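PDB 5UJC: MMACHC-like protein from Caenorhabditis elegans, which binds cobalamin and probably removes its upper cyano or alkyl ligand, using a reduced flavin or glutathione, in intracellular vitamin B12 trafficking. Local coordinates for residues A[53-58]-A[189-194]; A[27-32]-A[195-200]; A[181-186]-A[235-240]. All coordinates share one frame; numbering follows the deposited sequence. Where two conformers were deposited one is given.

Contact 1: residues A[53-58]-A[189-194]; sequences TMALLI and VLIFPN
The carbonyl oxygen L190 O is gripped by neighbouring groups of the facing strand. L56 N donates to it at 2.8 Å, in the carbonyl plane, and the CA-H of A55 adds a weaker contact, with A55 CA at 3.1 Å from L190 O. L190 N returns a bond to L56 O at 2.9 Å. This pairs strands 53-60 and 185-196 antiparallel; they are the two central strands of a four-stranded sheet. The axes of the short segments 53-58 and 189-192 run at 165° to each other. L56 and L190 form a hydrogen-bonded pair. A55 with I191 and L57 with V189 are non-hydrogen-bonded pairs.

One face carries M54, L56, L190 and F192, and helix 5-18 packs on it. M54 CG lies anti to the backbone N (chi1 177°) and the chain stays extended, which lays it alongside F192. Its sulfur makes an oblique Met-aromatic contact, with M54 SD 4.1 Å from F192 CD2. L56 CD1 also meets this ring, at CE2. With an alanine here in place of the methionine, F192 CD2 would probably lose its sulfur neighbour and a gap would open towards A8 and I11 of helix 5-18. On the other face L57 CD1 touches V189 CG2 at 3.7 Å. At the far end T53 OG1 bonds to D50 O, and one water donates to both T53 OG1 (2.6 Å) and P193 O (2.8 Å).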
loop_
_atom_site.group_PDB
_atom_site.type_symbol
_atom_site.label_atom_id
_atom_site.label_comp_id
_atom_site.label_asym_id
_atom_site.label_seq_id
_atom_site.Cartn_x
_atom_site.Cartn_y
_atom_site.Cartn_z
ATOM N N THR A 53 5.598 -7.259 19.701
ATOM C CA THR A 53 6.536 -7.309 18.590
ATOM C C THR A 53 6.365 -6.077 17.689
ATOM O O THR A 53 5.246 -5.740 17.287
ATOM C CB THR A 53 6.318 -8.580 17.757
ATOM O OG1 THR A 53 6.484 -9.727 18.590
ATOM C CG2 THR A 53 7.292 -8.676 16.593
ATOM N N MET A 54 7.481 -5.428 17.380
ATOM C CA MET A 54 7.497 -4.272 16.490
ATOM C C MET A 54 7.247 -4.655 15.032
ATOM O O MET A 54 7.839 -5.615 14.521
ATOM C CB MET A 54 8.857 -3.585 16.585
ATOM C CG MET A 54 9.029 -2.398 15.657
ATOM S SD MET A 54 10.742 -1.835 15.602
ATOM C CE MET A 54 10.695 -0.682 14.231
ATOM N N ALA A 55 6.385 -3.880 14.376
ATOM C CA ALA A 55 6.206 -3.945 12.930
ATOM C C ALA A 55 6.240 -2.539 12.341
ATOM O O ALA A 55 5.883 -1.555 13.013
ATOM C CB ALA A 55 4.893 -4.623 12.590
ATOM N N LEU A 56 6.621 -2.469 11.057
ATOM C CA LEU A 56 6.566 -1.233 10.263
ATOM C C LEU A 56 5.753 -1.469 9.018
ATOM O O LEU A 56 6.058 -2.354 8.227
ATOM C CB LEU A 56 7.963 -0.746 9.858
ATOM C CG LEU A 56 8.833 -0.181 10.966
ATOM C CD1 LEU A 56 10.234 0.073 10.402
ATOM C CD2 LEU A 56 8.247 1.114 11.501
ATOM N N LEU A 57 4.739 -0.642 8.841
ATOM C CA LEU A 57 3.959 -0.603 7.620
ATOM C C LEU A 57 4.578 0.418 6.669
ATOM O O LEU A 57 4.699 1.574 7.020
ATOM C CB LEU A 57 2.521 -0.201 7.961
ATOM C CG LEU A 57 1.574 0.039 6.791
ATOM C CD1 LEU A 57 1.357 -1.236 5.990
ATOM C CD2 LEU A 57 0.258 0.619 7.276
ATOM N N ILE A 58 4.843 -0.017 5.439
ATOM C CA ILE A 58 5.396 0.838 4.391
ATOM C C ILE A 58 4.307 1.045 3.341
ATOM O O ILE A 58 3.712 0.070 2.837
ATOM C CB ILE A 58 6.632 0.199 3.718
ATOM C CG1 ILE A 58 7.757 -0.041 4.775
ATOM C CG2 ILE A 58 7.105 1.078 2.592
ATOM C CD1 ILE A 58 8.922 -0.893 4.294
ATOM N N VAL A 189 4.923 -4.886 4.966
ATOM C CA VAL A 189 5.096 -4.824 6.390
ATOM C C VAL A 189 6.372 -5.564 6.761
ATOM O O VAL A 189 6.614 -6.678 6.294
ATOM C CB VAL A 189 3.898 -5.445 7.140
ATOM C CG1 VAL A 189 4.234 -5.668 8.607
ATOM C CG2 VAL A 189 2.647 -4.568 7.001
ATOM N N LEU A 190 7.194 -4.904 7.558
ATOM C CA LEU A 190 8.395 -5.487 8.149
ATOM C C LEU A 190 8.102 -5.863 9.582
ATOM O O LEU A 190 7.548 -5.057 10.331
ATOM C CB LEU A 190 9.536 -4.486 8.122
ATOM C CG LEU A 190 9.872 -3.828 6.798
ATOM C CD1 LEU A 190 10.977 -2.812 6.987
ATOM C CD2 LEU A 190 10.248 -4.811 5.745
ATOM N N ILE A 191 8.411 -7.097 9.947
ATOM C CA ILE A 191 8.189 -7.565 11.313
ATOM C C ILE A 191 9.549 -7.902 11.916
ATOM O O ILE A 191 10.347 -8.567 11.290
ATOM C CB ILE A 191 7.278 -8.806 11.329
ATOM C CG1 ILE A 191 5.948 -8.494 10.610
ATOM C CG2 ILE A 191 7.018 -9.271 12.777
ATOM C CD1 ILE A 191 5.000 -9.682 10.478
ATOM N N PHE A 192 9.782 -7.433 13.146
ATOM C CA PHE A 192 11.073 -7.590 13.841
ATOM C C PHE A 192 10.891 -8.461 15.084
ATOM O O PHE A 192 10.590 -7.952 16.168
ATOM C CB PHE A 192 11.609 -6.231 14.211
ATOM C CG PHE A 192 11.826 -5.334 13.018
ATOM C CD1 PHE A 192 13.021 -5.356 12.331
ATOM C CD2 PHE A 192 10.811 -4.508 12.555
ATOM C CE1 PHE A 192 13.194 -4.574 11.202
ATOM C CE2 PHE A 192 11.001 -3.721 11.421
ATOM C CZ PHE A 192 12.183 -3.766 10.755
ATOM N N PRO A 193 11.043 -9.787 14.929
ATOM C CA PRO A 193 10.631 -10.681 16.010
ATOM C C PRO A 193 11.392 -10.494 17.314
ATOM O O PRO A 193 10.877 -10.876 18.371
ATOM C CB PRO A 193 10.900 -12.087 15.427
ATOM C CG PRO A 193 10.851 -11.902 13.960
ATOM C CD PRO A 193 11.418 -10.531 13.713
ATOM N N ASN A 194 12.608 -9.932 17.249
ATOM C CA ASN A 194 13.421 -9.731 18.457
ATOM C C ASN A 194 13.305 -8.340 19.064
ATOM O O ASN A 194 14.002 -8.039 20.031
ATOM C CB ASN A 194 14.907 -10.035 18.160
ATOM C CG ASN A 194 15.131 -11.464 17.707
ATOM O OD1 ASN A 194 15.902 -11.722 16.781
ATOM N ND2 ASN A 194 14.449 -12.399 18.345
HETATM O O HOH W 1 8.158 -11.712 18.300
#

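Contact 2: residues A[27-32]-A[195-200]; sequences SHMFKI and VKIPEF
M29 reaches from the edge strand 25-31 into the turn that follows strand 185-196, and each of its side-chain atoms meets I197 or F200. M29 CB lies 4.0 Å from F200 CE2. M29 CG comes next, 3.9 Å from I197 CD1, and SD meets the same methyl; M29 and I197 reach toward each other tip to tip. The chain then bends at chi3 (70°). This swings CE over the centre of the F200 ring, a CH-pi contact whose modelled separation is too short to be trusted. The sulfur stands farther off, almost on the ring normal, with M29 SD 4.7 Å from the F200 centroid.

K31 reaches the same turn and ends on its backbone oxygens. K31 CG packs on I197 CD1, and K31 CD passes 3.5 Å from I197 O. K31 NZ then donates to F200 O at 2.6 Å, nearly in line with the C=O bond (176°). A water takes a second bond from NZ and passes one on to P198 O. K31 NZ thus reaches two backbone oxygens of the turn, F200 O directly and P198 O through the water. The backbone N of K31 bonds to E202, and K31 is also the N-cap of helix 32-39. On the turn itself F200 N bonds to I197 O at 3.0 Å. That bond closes a type I beta turn, here fastened to the outer strand of an antiparallel sheet.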
loop_
_atom_site.group_PDB
_atom_site.type_symbol
_atom_site.label_atom_id
_atom_site.label_comp_id
_atom_site.label_asym_id
_atom_site.label_seq_id
_atom_site.Cartn_x
_atom_site.Cartn_y
_atom_site.Cartn_z
ATOM N N SER A 27 6.515 5.291 6.317
ATOM C CA SER A 27 6.435 4.160 7.229
ATOM C C SER A 27 5.722 4.527 8.503
ATOM O O SER A 27 5.789 5.679 8.970
ATOM C CB SER A 27 7.813 3.553 7.522
ATOM O OG SER A 27 8.557 4.332 8.401
ATOM N N HIS A 28 5.037 3.522 9.075
ATOM C CA HIS A 28 4.245 3.695 10.278
ATOM C C HIS A 28 4.454 2.486 11.200
ATOM O O HIS A 28 4.302 1.339 10.775
ATOM C CB HIS A 28 2.759 3.794 9.917
ATOM C CG HIS A 28 2.450 4.914 8.986
ATOM N ND1 HIS A 28 1.951 6.108 9.414
ATOM C CD2 HIS A 28 2.587 5.021 7.645
ATOM C CE1 HIS A 28 1.775 6.906 8.373
ATOM N NE2 HIS A 28 2.188 6.277 7.294
ATOM N N MET A 29 4.798 2.743 12.456
ATOM C CA MET A 29 5.090 1.693 13.408
ATOM C C MET A 29 3.807 1.188 14.064
ATOM O O MET A 29 2.889 1.976 14.362
ATOM C CB MET A 29 6.075 2.198 14.457
ATOM C CG MET A 29 6.666 1.094 15.319
ATOM S SD MET A 29 8.077 1.556 16.297
ATOM C CE MET A 29 7.354 2.613 17.475
ATOM N N PHE A 30 3.752 -0.117 14.332
ATOM C CA PHE A 30 2.668 -0.671 15.123
ATOM C C PHE A 30 3.080 -1.947 15.805
ATOM O O PHE A 30 4.148 -2.483 15.530
ATOM C CB PHE A 30 1.413 -0.890 14.264
ATOM C CG PHE A 30 1.559 -1.956 13.189
ATOM C CD1 PHE A 30 2.215 -1.684 11.990
ATOM C CD2 PHE A 30 0.981 -3.206 13.353
ATOM C CE1 PHE A 30 2.326 -2.660 11.008
ATOM C CE2 PHE A 30 1.064 -4.164 12.370
ATOM C CZ PHE A 30 1.719 -3.889 11.186
ATOM N N LYS A 31 2.257 -2.394 16.758
ATOM C CA LYS A 31 2.525 -3.618 17.488
ATOM C C LYS A 31 1.736 -4.756 16.841
ATOM O O LYS A 31 0.572 -4.597 16.524
ATOM C CB LYS A 31 2.111 -3.470 18.959
ATOM C CG LYS A 31 2.864 -2.386 19.705
ATOM C CD LYS A 31 2.390 -2.260 21.144
ATOM C CE LYS A 31 0.974 -1.690 21.243
ATOM N NZ LYS A 31 0.754 -1.024 22.555
ATOM N N ILE A 32 2.325 -5.933 16.754
ATOM C CA ILE A 32 1.618 -7.062 16.188
ATOM C C ILE A 32 0.322 -7.340 16.974
ATOM O O ILE A 32 -0.695 -7.688 16.381
ATOM C CB ILE A 32 2.510 -8.336 16.143
ATOM C CG1 ILE A 32 3.641 -8.178 15.115
ATOM C CG2 ILE A 32 1.675 -9.580 15.838
ATOM C CD1 ILE A 32 3.177 -8.015 13.683
ATOM N N VAL A 195 12.400 -7.506 18.535
ATOM C CA VAL A 195 12.262 -6.146 19.008
ATOM C C VAL A 195 10.869 -5.955 19.606
ATOM O O VAL A 195 9.864 -6.099 18.916
ATOM C CB VAL A 195 12.490 -5.113 17.880
ATOM C CG1 VAL A 195 12.334 -3.715 18.421
ATOM C CG2 VAL A 195 13.866 -5.308 17.252
ATOM N N LYS A 196 10.829 -5.651 20.898
ATOM C CA LYS A 196 9.577 -5.508 21.632
ATOM C C LYS A 196 9.378 -4.036 22.053
ATOM O O LYS A 196 10.302 -3.382 22.571
ATOM C CB LYS A 196 9.576 -6.416 22.870
ATOM C CG LYS A 196 9.946 -7.865 22.590
ATOM C CD LYS A 196 8.998 -8.527 21.615
ATOM C CE LYS A 196 9.408 -9.970 21.324
ATOM N NZ LYS A 196 9.397 -10.812 22.548
ATOM N N ILE A 197 8.171 -3.531 21.803
ATOM C CA ILE A 197 7.829 -2.136 22.020
ATOM C C ILE A 197 6.510 -2.032 22.817
ATOM O O ILE A 197 5.573 -1.346 22.415
ATOM C CB ILE A 197 7.758 -1.346 20.659
ATOM C CG1 ILE A 197 6.846 -2.059 19.658
ATOM C CG2 ILE A 197 9.166 -1.172 20.064
ATOM C CD1 ILE A 197 6.395 -1.168 18.495
ATOM N N PRO A 198 6.447 -2.713 23.968
ATOM C CA PRO A 198 5.173 -2.755 24.726
ATOM C C PRO A 198 4.643 -1.372 25.164
ATOM O O PRO A 198 3.435 -1.201 25.313
ATOM C CB PRO A 198 5.536 -3.578 25.953
ATOM C CG PRO A 198 7.010 -3.353 26.119
ATOM C CD PRO A 198 7.537 -3.356 24.712
ATOM N N GLU A 199 5.536 -0.398 25.314
ATOM C CA GLU A 199 5.156 0.936 25.774
ATOM C C GLU A 199 4.624 1.821 24.640
ATOM O O GLU A 199 4.131 2.914 24.892
ATOM C CB GLU A 199 6.349 1.631 26.467
ATOM C CG GLU A 199 7.566 1.942 25.549
ATOM C CD GLU A 199 8.631 0.834 25.546
ATOM O OE1 GLU A 199 9.742 1.049 26.116
ATOM O OE2 GLU A 199 8.376 -0.230 24.946
ATOM N N PHE A 200 4.729 1.347 23.389
ATOM C CA PHE A 200 4.350 2.158 22.249
ATOM C C PHE A 200 2.828 2.218 22.096
ATOM O O PHE A 200 2.131 1.192 22.190
ATOM C CB PHE A 200 4.969 1.610 20.982
ATOM C CG PHE A 200 4.679 2.442 19.753
ATOM C CD1 PHE A 200 5.177 3.732 19.637
ATOM C CD2 PHE A 200 3.874 1.944 18.726
ATOM C CE1 PHE A 200 4.918 4.498 18.516
ATOM C CE2 PHE A 200 3.633 2.705 17.591
ATOM C CZ PHE A 200 4.150 3.985 17.492
HETATM O O HOH W 2 1.392 -2.774 24.860
#

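Contact 3: residues A[181-186]-A[235-240]; sequences GGHFAF and GNPTRR
H183 CG is turned anti to its carbonyl carbon (chi1 -63°), and R240 CG takes the same setting; the two side chains lie side by side, pointing the same way. H183 is the centre of an inverse gamma turn just before strand 185-196. The 235-240 loop, which leads to helix 243-250, lies against that turn.

Mainly the backbone and aliphatic part of R240 lies over one face of the imidazole. R240 CB sits over the ring centre in a CH-pi contact, 3.7 Å from the H183 centroid and 7° off the normal. R240 CA lies 3.6 Å from H183 CG, and R240 CG is 3.7 Å from H183 NE2. The guanidinium plane is turned 68° from the ring. Both polar ends share one partner outside the segments. D233 takes a hydrogen bond from H183 NE2 and a salt bridge from R240 NE, and the first of these is likely to hold the imidazole in this rotation. Y241 meets the same ring edge-to-face.

P237 comes in at the imidazole edge, with P237 CG 3.7 Å from H183 CD2. Its ring also packs on the backbone of G181, with P237 CB 3.8 Å from G181 N. G181 has a positive phi, and a side chain there would clash with P237 CG. Further along, F184, A185 and F186 line the cobalamin pocket, where F186 O is hydrogen-bonded to a nitrogen of the bound methylcobalamin.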
loop_
_atom_site.group_PDB
_atom_site.type_symbol
_atom_site.label_atom_id
_atom_site.label_comp_id
_atom_site.label_asym_id
_atom_site.label_seq_id
_atom_site.Cartn_x
_atom_site.Cartn_y
_atom_site.Cartn_z
ATOM N N GLY A 181 -5.850 10.846 0.400
ATOM C CA GLY A 181 -7.142 10.222 0.080
ATOM C C GLY A 181 -6.889 8.787 -0.335
ATOM O O GLY A 181 -6.324 8.015 0.427
ATOM N N GLY A 182 -7.285 8.446 -1.562
ATOM C CA GLY A 182 -6.993 7.147 -2.138
ATOM C C GLY A 182 -5.820 7.131 -3.125
ATOM O O GLY A 182 -5.604 6.118 -3.804
ATOM N N HIS A 183 -5.042 8.212 -3.167
ATOM C CA HIS A 183 -3.894 8.329 -4.057
ATOM C C HIS A 183 -2.636 7.799 -3.348
ATOM O O HIS A 183 -1.644 8.510 -3.142
ATOM C CB HIS A 183 -3.718 9.772 -4.452
ATOM C CG HIS A 183 -4.859 10.321 -5.232
ATOM N ND1 HIS A 183 -4.947 10.194 -6.607
ATOM C CD2 HIS A 183 -5.936 11.047 -4.848
ATOM C CE1 HIS A 183 -6.046 10.787 -7.015
ATOM N NE2 HIS A 183 -6.659 11.316 -5.969
ATOM N N PHE A 184 -2.717 6.544 -2.942
ATOM C CA PHE A 184 -1.621 5.887 -2.250
ATOM C C PHE A 184 -1.882 4.378 -2.316
ATOM O O PHE A 184 -2.976 3.956 -2.719
ATOM C CB PHE A 184 -1.545 6.345 -0.762
ATOM C CG PHE A 184 -2.511 5.622 0.151
ATOM C CD1 PHE A 184 -3.863 5.964 0.196
ATOM C CD2 PHE A 184 -2.072 4.596 0.959
ATOM C CE1 PHE A 184 -4.748 5.257 1.010
ATOM C CE2 PHE A 184 -2.958 3.877 1.767
ATOM C CZ PHE A 184 -4.296 4.220 1.798
ATOM N N ALA A 185 -0.901 3.575 -1.893
ATOM C CA ALA A 185 -1.107 2.150 -1.741
ATOM C C ALA A 185 -0.309 1.614 -0.592
ATOM O O ALA A 185 0.766 2.116 -0.287
ATOM C CB ALA A 185 -0.723 1.424 -3.021
ATOM N N PHE A 186 -0.814 0.548 0.023
ATOM C CA PHE A 186 -0.012 -0.194 0.989
ATOM C C PHE A 186 0.968 -1.085 0.223
ATOM O O PHE A 186 0.644 -1.586 -0.828
ATOM C CB PHE A 186 -0.904 -1.023 1.888
ATOM C CG PHE A 186 -1.878 -0.205 2.673
ATOM C CD1 PHE A 186 -1.435 0.585 3.736
ATOM C CD2 PHE A 186 -3.228 -0.163 2.331
ATOM C CE1 PHE A 186 -2.346 1.336 4.477
ATOM C CE2 PHE A 186 -4.133 0.571 3.091
ATOM C CZ PHE A 186 -3.700 1.314 4.136
ATOM N N GLY A 235 -12.258 12.896 0.550
ATOM C CA GLY A 235 -11.406 13.641 1.463
ATOM C C GLY A 235 -10.798 14.885 0.833
ATOM O O GLY A 235 -10.134 15.659 1.515
ATOM N N ASN A 236 -10.976 15.042 -0.484
ATOM C CA ASN A 236 -10.437 16.197 -1.228
ATOM C C ASN A 236 -8.927 16.398 -1.041
ATOM O O ASN A 236 -8.481 17.500 -0.749
ATOM C CB ASN A 236 -11.180 17.476 -0.859
ATOM C CG ASN A 236 -12.670 17.361 -1.062
ATOM O OD1 ASN A 236 -13.450 17.689 -0.180
ATOM N ND2 ASN A 236 -13.074 16.891 -2.232
ATOM N N PRO A 237 -8.132 15.325 -1.237
ATOM C CA PRO A 237 -6.688 15.465 -1.196
ATOM C C PRO A 237 -6.189 16.502 -2.225
ATOM O O PRO A 237 -6.750 16.608 -3.314
ATOM C CB PRO A 237 -6.199 14.057 -1.576
ATOM C CG PRO A 237 -7.290 13.501 -2.415
ATOM C CD PRO A 237 -8.545 14.022 -1.808
ATOM N N THR A 238 -5.107 17.192 -1.910
ATOM C CA THR A 238 -4.441 18.066 -2.914
ATOM C C THR A 238 -3.231 17.421 -3.557
ATOM O O THR A 238 -2.811 17.848 -4.646
ATOM C CB THR A 238 -4.025 19.404 -2.300
ATOM O OG1 THR A 238 -3.216 19.172 -1.145
ATOM C CG2 THR A 238 -5.252 20.199 -1.916
ATOM N N ARG A 239 -2.690 16.361 -2.911
ATOM C CA ARG A 239 -1.576 15.610 -3.471
ATOM C C ARG A 239 -2.112 14.287 -4.025
ATOM O O ARG A 239 -2.682 13.476 -3.291
ATOM C CB ARG A 239 -0.492 15.396 -2.412
ATOM C CG ARG A 239 0.101 16.712 -1.889
ATOM C CD ARG A 239 0.960 16.509 -0.653
ATOM N NE ARG A 239 2.224 15.856 -0.971
ATOM C CZ ARG A 239 3.075 15.389 -0.062
ATOM N NH1 ARG A 239 2.807 15.511 1.229
ATOM N NH2 ARG A 239 4.176 14.783 -0.446
ATOM N N ARG A 240 -2.006 14.128 -5.348
ATOM C CA ARG A 240 -2.755 13.121 -6.080
ATOM C C ARG A 240 -1.860 12.396 -7.077
ATOM O O ARG A 240 -0.800 12.897 -7.453
ATOM C CB ARG A 240 -3.913 13.807 -6.837
ATOM C CG ARG A 240 -4.893 14.513 -5.920
ATOM C CD ARG A 240 -5.866 15.411 -6.654
ATOM N NE ARG A 240 -6.829 14.662 -7.435
ATOM C CZ ARG A 240 -6.871 14.614 -8.765
ATOM N NH1 ARG A 240 -5.968 15.254 -9.522
ATOM N NH2 ARG A 240 -7.809 13.905 -9.348
#

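All three contacts use strand 185-196 or its flanks. Contacts 1 and 2 are close neighbours, their centres 7 Å apart. Backbone bonds of the same sheet join them: A55 N to F30 O at 2.9 Å and L57 N to H28 O at 2.8 Å. Contact 3 lies at the other end of the strand, 24 Å from contact 1 between centres. It still touches contact 1 through L57 CD2 and F186 CE1, 3.9 Å apart. Contact 3 supplies pocket residues. The L57 side chain of contact 1 is about 8 Å from the methylcobalamin, and F30 of contact 2 about 10 Å. Strand 185-196 thus leads from the cobalamin pocket, at F186, to the turn at 197-200.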